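Local coordinates for beta-glucosidase (Saccharopolyspora erythraea D, PDB 5M6G), which probably hydrolyses terminal, non-reducing beta-D-glucosyl residues with release of beta-D-glucose, as a member of glycosyl hydrolase family 3, at residues A[129-134]-A[177-182]; A[156-161]-A[208-213]. All coordinates share one frame; numbering follows the deposited sequence.

Interaction 1. Residues A[129-134]-A[177-182]. With SOR (sorbitol), chain L.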
loop_
_atom_site.group_PDB
_atom_site.type_symbol
_atom_site.label_atom_id
_atom_site.label_comp_id
_atom_site.label_asym_id
_atom_site.label_seq_id
_atom_site.Cartn_x
_atom_site.Cartn_y
_atom_site.Cartn_z
ATOM N N ASP A 129 2.050 7.405 -2.967
ATOM C CA ASP A 129 1.528 6.096 -2.559
ATOM C C ASP A 129 0.891 5.434 -3.775
ATOM O O ASP A 129 -0.253 5.723 -4.129
ATOM C CB ASP A 129 0.513 6.220 -1.428
ATOM C CG ASP A 129 1.122 6.763 -0.153
ATOM O OD1 ASP A 129 1.797 5.989 0.569
ATOM O OD2 ASP A 129 0.916 7.962 0.127
ATOM N N ALA A 130 1.645 4.569 -4.445
ATOM C CA ALA A 130 1.088 3.677 -5.456
ATOM C C ALA A 130 1.120 2.287 -4.832
ATOM O O ALA A 130 2.022 1.491 -5.095
ATOM C CB ALA A 130 1.867 3.744 -6.781
ATOM N N VAL A 131 0.120 2.007 -3.979
ATOM C CA VAL A 131 0.135 0.820 -3.120
ATOM C C VAL A 131 -0.784 -0.309 -3.600
ATOM O O VAL A 131 -0.713 -1.421 -3.051
ATOM C CB VAL A 131 -0.215 1.192 -1.663
ATOM C CG1 VAL A 131 0.821 2.141 -1.109
ATOM C CG2 VAL A 131 -1.603 1.823 -1.591
ATOM N N HIS A 132 -1.664 -0.060 -4.577
ATOM C CA HIS A 132 -2.362 -1.159 -5.247
ATOM C C HIS A 132 -2.707 -0.646 -6.647
ATOM O O HIS A 132 -3.860 -0.476 -7.040
ATOM C CB HIS A 132 -3.580 -1.691 -4.479
ATOM C CG HIS A 132 -4.667 -0.686 -4.207
ATOM N ND1 HIS A 132 -6.005 -1.032 -4.203
ATOM C CD2 HIS A 132 -4.620 0.627 -3.884
ATOM C CE1 HIS A 132 -6.732 0.024 -3.887
ATOM N NE2 HIS A 132 -5.916 1.049 -3.701
ATOM N N GLY A 133 -1.649 -0.426 -7.426
ATOM C CA GLY A 133 -1.732 0.381 -8.625
ATOM C C GLY A 133 -1.382 1.823 -8.314
ATOM O O GLY A 133 -1.066 2.190 -7.179
ATOM N N HIS A 134 -1.427 2.659 -9.357
ATOM C CA HIS A 134 -1.201 4.101 -9.222
ATOM C C HIS A 134 -2.502 4.749 -8.730
ATOM O O HIS A 134 -3.193 5.480 -9.441
ATOM C CB HIS A 134 -0.720 4.669 -10.554
ATOM C CG HIS A 134 -0.047 6.001 -10.450
ATOM N ND1 HIS A 134 0.019 6.709 -9.273
ATOM C CD2 HIS A 134 0.574 6.760 -11.384
ATOM C CE1 HIS A 134 0.671 7.842 -9.480
ATOM N NE2 HIS A 134 1.017 7.897 -10.755
ATOM N N SER A 177 7.475 4.952 -5.456
ATOM C CA SER A 177 6.240 4.598 -4.773
ATOM C C SER A 177 6.541 4.184 -3.344
ATOM O O SER A 177 7.538 3.503 -3.083
ATOM C CB SER A 177 5.498 3.459 -5.475
ATOM O OG SER A 177 4.325 3.121 -4.749
ATOM N N PHE A 178 5.670 4.593 -2.421
ATOM C CA PHE A 178 5.767 4.185 -1.019
ATOM C C PHE A 178 5.088 2.822 -0.875
ATOM O O PHE A 178 4.021 2.673 -0.282
ATOM C CB PHE A 178 5.148 5.246 -0.118
ATOM C CG PHE A 178 5.709 6.647 -0.349
ATOM C CD1 PHE A 178 7.076 6.858 -0.448
ATOM C CD2 PHE A 178 4.861 7.741 -0.470
ATOM C CE1 PHE A 178 7.589 8.145 -0.660
ATOM C CE2 PHE A 178 5.357 9.022 -0.678
ATOM C CZ PHE A 178 6.728 9.227 -0.779
ATOM N N ALA A 179 5.734 1.819 -1.463
ATOM C CA ALA A 179 5.208 0.460 -1.553
ATOM C C ALA A 179 6.375 -0.485 -1.823
ATOM O O ALA A 179 7.321 -0.113 -2.530
ATOM C CB ALA A 179 4.147 0.353 -2.676
ATOM N N PRO A 180 6.305 -1.724 -1.313
ATOM C CA PRO A 180 5.188 -2.336 -0.571
ATOM C C PRO A 180 5.229 -2.187 0.952
ATOM O O PRO A 180 6.314 -2.106 1.542
ATOM C CB PRO A 180 5.324 -3.815 -0.931
ATOM C CG PRO A 180 6.816 -4.013 -1.016
ATOM C CD PRO A 180 7.300 -2.733 -1.723
ATOM N N CYS A 181 4.056 -2.165 1.581
ATOM C CA CYS A 181 3.986 -2.452 3.012
ATOM C C CYS A 181 4.411 -3.899 3.235
ATOM O O CYS A 181 3.729 -4.823 2.776
ATOM C CB CYS A 181 2.569 -2.234 3.573
ATOM S SG CYS A 181 2.421 -1.987 5.423
ATOM N N VAL A 182 5.551 -4.100 3.899
ATOM C CA VAL A 182 5.998 -5.418 4.321
ATOM C C VAL A 182 5.625 -5.673 5.778
ATOM O O VAL A 182 6.111 -6.627 6.398
ATOM C CB VAL A 182 7.504 -5.597 4.067
ATOM C CG1 VAL A 182 7.821 -5.327 2.582
ATOM C CG2 VAL A 182 8.337 -4.685 4.978
HETATM C C1 SOR L . 2.442 5.539 4.758
HETATM C C2 SOR L . 2.164 6.490 3.607
HETATM C C3 SOR L . 1.861 7.875 4.173
HETATM C C4 SOR L . 1.231 8.776 3.115
HETATM C C5 SOR L . 0.415 9.924 3.715
HETATM C C6 SOR L . -0.445 10.525 2.607
HETATM O O1 SOR L . 2.195 4.209 4.372
HETATM O O2 SOR L . 3.290 6.547 2.750
HETATM O O3 SOR L . 3.064 8.439 4.625
HETATM O O4 SOR L . 2.240 9.302 2.275
HETATM O O5 SOR L . -0.403 9.491 4.795
HETATM O O6 SOR L . -1.491 11.298 3.156
#
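The side chain of Ser-177 reaches across to the backbone of Ala-130. Its OG lies anti to the backbone N (chi1 178°), which carries the hydroxyl to the neighbouring segment, where Ser-177 OG donates to Ala-130 O at 2.8 Å. The approach is bent: the C=O...OG angle is 101° and the donor stands above the carbonyl plane, not on a lone pair. Ala-130 CB packs 3.2 Å from Ser-177 OG, and the methyl of Ala-179 rests 3.4 Å from the same Ala-130 O. Val-131 turns CG1 onto the backbone of the other segment, 3.3 Å from Phe-178 O, with Ala-179 CB beside it. Residues 129-134 follow strand 125-128 and residues 177-182 begin on the last residue of the neighbouring parallel strand 176-177, at the C-terminal ends in the N-terminal domain, where TIM-barrel-type folds place their active sites; Phe-178, itself a residue of the sorbitol pocket, is the centre of an inverse gamma turn. Asp-129 CB sets off away from residues 177-182, but CG, beside the backbone N (chi1 -64°), brings the carboxylate back to the Phe-178 ring: Asp-129 OD1 lies at the ring edge, near its plane, 3.7 Å from Phe-178 CD2. The carboxylate grips sorbitol with both oxygens: O2 of the ligand donates to Asp-129 OD1 at 2.7 Å, and O4 donates to Asp-129 OD2 at 2.9 Å. Lys-231 bonds to Phe-178 O and to the sorbitol, while Asp-310, His-232 and Arg-192 supply further hydrogen bonds to the ligand.

Interaction 2. Residues A[156-161]-A[208-213]; sequences DLVQRI and TSAVTG
Gln-159 extends its side chain across the flank of helix 209-213, with its CB against the backbone, 3.5 Å from Ser-209 O, and its amide by a threonine methyl. With CG anti to the backbone N (chi1 175°), Gln-159 CG comes 3.7 Å from Ser-209 O, and the extended chain carries the amide on to Thr-212. There NE2 of Gln-159 lies 4.0 Å from Thr-212 CG2, the two side chains crossing obliquely, while Thr-212 OG1 is bonded to Arg-269. On the inner side, Val-158 points CG1 at the methyl of Ala-210, with 3.7 Å between Val-158 CG1 and Ala-210 CB. Ser-209 OG comes alongside that valine but spends its hydrogen bond on Pro-155 O, linking residues 208-213 to the start of helix 155-170. Gly-213 lets the backbones close up: its CA sits 3.3 Å from Gln-159 O in a CA-H...O contact, and a CB there would clash with that oxygen. Accordingly the segment axes approach to 6.9 Å, crossing at -36° with their N-to-C directions roughly aligned. Were Gln-159 cut back, an alanine here would probably give up the CG contact with Ser-209 O and leave the Thr-212 methyl without its amide neighbour. Beyond the pair, Leu-157 and Ile-161 of helix 155-170 pack on helix 399-412, Val-158 and Ile-161 touch Leu-149 of helix 146-152, and Val-211 of helix 209-215 rests on Pro-180, in the loop after strand 176-177.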
loop_
_atom_site.group_PDB
_atom_site.type_symbol
_atom_site.label_atom_id
_atom_site.label_comp_id
_atom_site.label_asym_id
_atom_site.label_seq_id
_atom_site.Cartn_x
_atom_site.Cartn_y
_atom_site.Cartn_z
ATOM N N ASP A 156 4.969 -14.577 -7.977
ATOM C CA ASP A 156 5.225 -14.156 -9.347
ATOM C C ASP A 156 4.151 -13.188 -9.826
ATOM O O ASP A 156 4.449 -12.190 -10.497
ATOM C CB ASP A 156 5.310 -15.378 -10.254
ATOM C CG ASP A 156 5.886 -15.045 -11.600
ATOM O OD1 ASP A 156 7.105 -14.770 -11.661
ATOM O OD2 ASP A 156 5.127 -15.052 -12.588
ATOM N N LEU A 157 2.894 -13.458 -9.463
ATOM C CA LEU A 157 1.798 -12.552 -9.790
ATOM C C LEU A 157 1.993 -11.183 -9.151
ATOM O O LEU A 157 1.734 -10.151 -9.780
ATOM C CB LEU A 157 0.477 -13.160 -9.321
ATOM C CG LEU A 157 -0.776 -12.300 -9.481
ATOM C CD1 LEU A 157 -1.142 -12.217 -10.955
ATOM C CD2 LEU A 157 -1.926 -12.897 -8.649
ATOM N N VAL A 158 2.422 -11.156 -7.888
ATOM C CA VAL A 158 2.641 -9.884 -7.205
ATOM C C VAL A 158 3.769 -9.113 -7.880
ATOM O O VAL A 158 3.701 -7.885 -8.037
ATOM C CB VAL A 158 2.906 -10.138 -5.708
ATOM C CG1 VAL A 158 3.566 -8.926 -5.022
ATOM C CG2 VAL A 158 1.595 -10.536 -5.018
ATOM N N GLN A 159 4.802 -9.827 -8.328
ATOM C CA GLN A 159 5.878 -9.190 -9.077
ATOM C C GLN A 159 5.358 -8.578 -10.381
ATOM O O GLN A 159 5.687 -7.432 -10.707
ATOM C CB GLN A 159 6.993 -10.207 -9.344
ATOM C CG GLN A 159 8.130 -9.696 -10.223
ATOM C CD GLN A 159 9.282 -10.684 -10.306
ATOM O OE1 GLN A 159 9.527 -11.445 -9.373
ATOM N NE2 GLN A 159 9.985 -10.683 -11.430
ATOM N N ARG A 160 4.514 -9.307 -11.123
ATOM C CA ARG A 160 3.969 -8.744 -12.359
ATOM C C ARG A 160 3.141 -7.499 -12.078
ATOM O O ARG A 160 3.141 -6.551 -12.873
ATOM C CB ARG A 160 3.117 -9.782 -13.102
ATOM C CG ARG A 160 3.916 -10.761 -13.938
ATOM C CD ARG A 160 3.445 -12.184 -13.699
ATOM N NE ARG A 160 2.173 -12.450 -14.356
ATOM C CZ ARG A 160 1.361 -13.458 -14.045
ATOM N NH1 ARG A 160 1.681 -14.309 -13.074
ATOM N NH2 ARG A 160 0.225 -13.607 -14.711
ATOM N N ILE A 161 2.411 -7.494 -10.960
ATOM C CA ILE A 161 1.632 -6.320 -10.577
ATOM C C ILE A 161 2.558 -5.154 -10.246
ATOM O O ILE A 161 2.287 -4.001 -10.616
ATOM C CB ILE A 161 0.708 -6.669 -9.396
ATOM C CG1 ILE A 161 -0.372 -7.670 -9.834
ATOM C CG2 ILE A 161 0.095 -5.408 -8.808
ATOM C CD1 ILE A 161 -1.073 -8.380 -8.670
ATOM N N THR A 208 7.729 -9.702 -1.101
ATOM C CA THR A 208 8.628 -8.617 -1.459
ATOM C C THR A 208 9.055 -8.713 -2.915
ATOM O O THR A 208 9.749 -7.816 -3.404
ATOM C CB THR A 208 9.868 -8.599 -0.542
ATOM O OG1 THR A 208 10.630 -9.796 -0.740
ATOM C CG2 THR A 208 9.459 -8.487 0.916
ATOM N N SER A 209 8.646 -9.774 -3.620
ATOM C CA SER A 209 8.736 -9.785 -5.073
ATOM C C SER A 209 8.090 -8.547 -5.695
ATOM O O SER A 209 8.418 -8.193 -6.832
ATOM C CB SER A 209 8.088 -11.062 -5.613
ATOM O OG SER A 209 6.688 -11.017 -5.430
ATOM N N ALA A 210 7.184 -7.874 -4.975
ATOM C CA ALA A 210 6.677 -6.583 -5.437
ATOM C C ALA A 210 7.812 -5.601 -5.699
ATOM O O ALA A 210 7.730 -4.775 -6.621
ATOM C CB ALA A 210 5.711 -5.997 -4.410
ATOM N N VAL A 211 8.874 -5.668 -4.888
ATOM C CA VAL A 211 10.022 -4.776 -5.067
ATOM C C VAL A 211 10.675 -5.026 -6.418
ATOM O O VAL A 211 11.024 -4.089 -7.155
ATOM C CB VAL A 211 11.036 -4.975 -3.926
ATOM C CG1 VAL A 211 12.321 -4.162 -4.196
ATOM C CG2 VAL A 211 10.426 -4.583 -2.589
ATOM N N THR A 212 10.880 -6.301 -6.744
ATOM C CA THR A 212 11.529 -6.655 -7.999
ATOM C C THR A 212 10.686 -6.224 -9.188
ATOM O O THR A 212 11.225 -5.788 -10.213
ATOM C CB THR A 212 11.789 -8.159 -8.030
ATOM O OG1 THR A 212 12.543 -8.524 -6.864
ATOM C CG2 THR A 212 12.546 -8.553 -9.288
ATOM N N GLY A 213 9.362 -6.316 -9.066
ATOM C CA GLY A 213 8.501 -5.866 -10.150
ATOM C C GLY A 213 8.564 -4.361 -10.341
ATOM O O GLY A 213 8.713 -3.869 -11.463
#

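The two interactions lie in the N-terminal glycosyl hydrolase family 3 domain with their centres about 11 Å apart. Their segments alternate along the chain: 129-134, 156-161, 177-182, then 208-213. Strand 125-128 thus leads into interaction 1, helix 155-170 enters interaction 2, strand 176-177 returns to the first, and helix 209-215 to the second. They meet directly where Val-182 CG1 lies 3.9 Å from Thr-208 CG2 and Pro-180 CG packs 4.1 Å from Ala-210 CB. Interaction 1 borders the sorbitol pocket near the middle of the chain, whereas interaction 2 joins helices farther out, so this packing connects pocket loops to the helical layer.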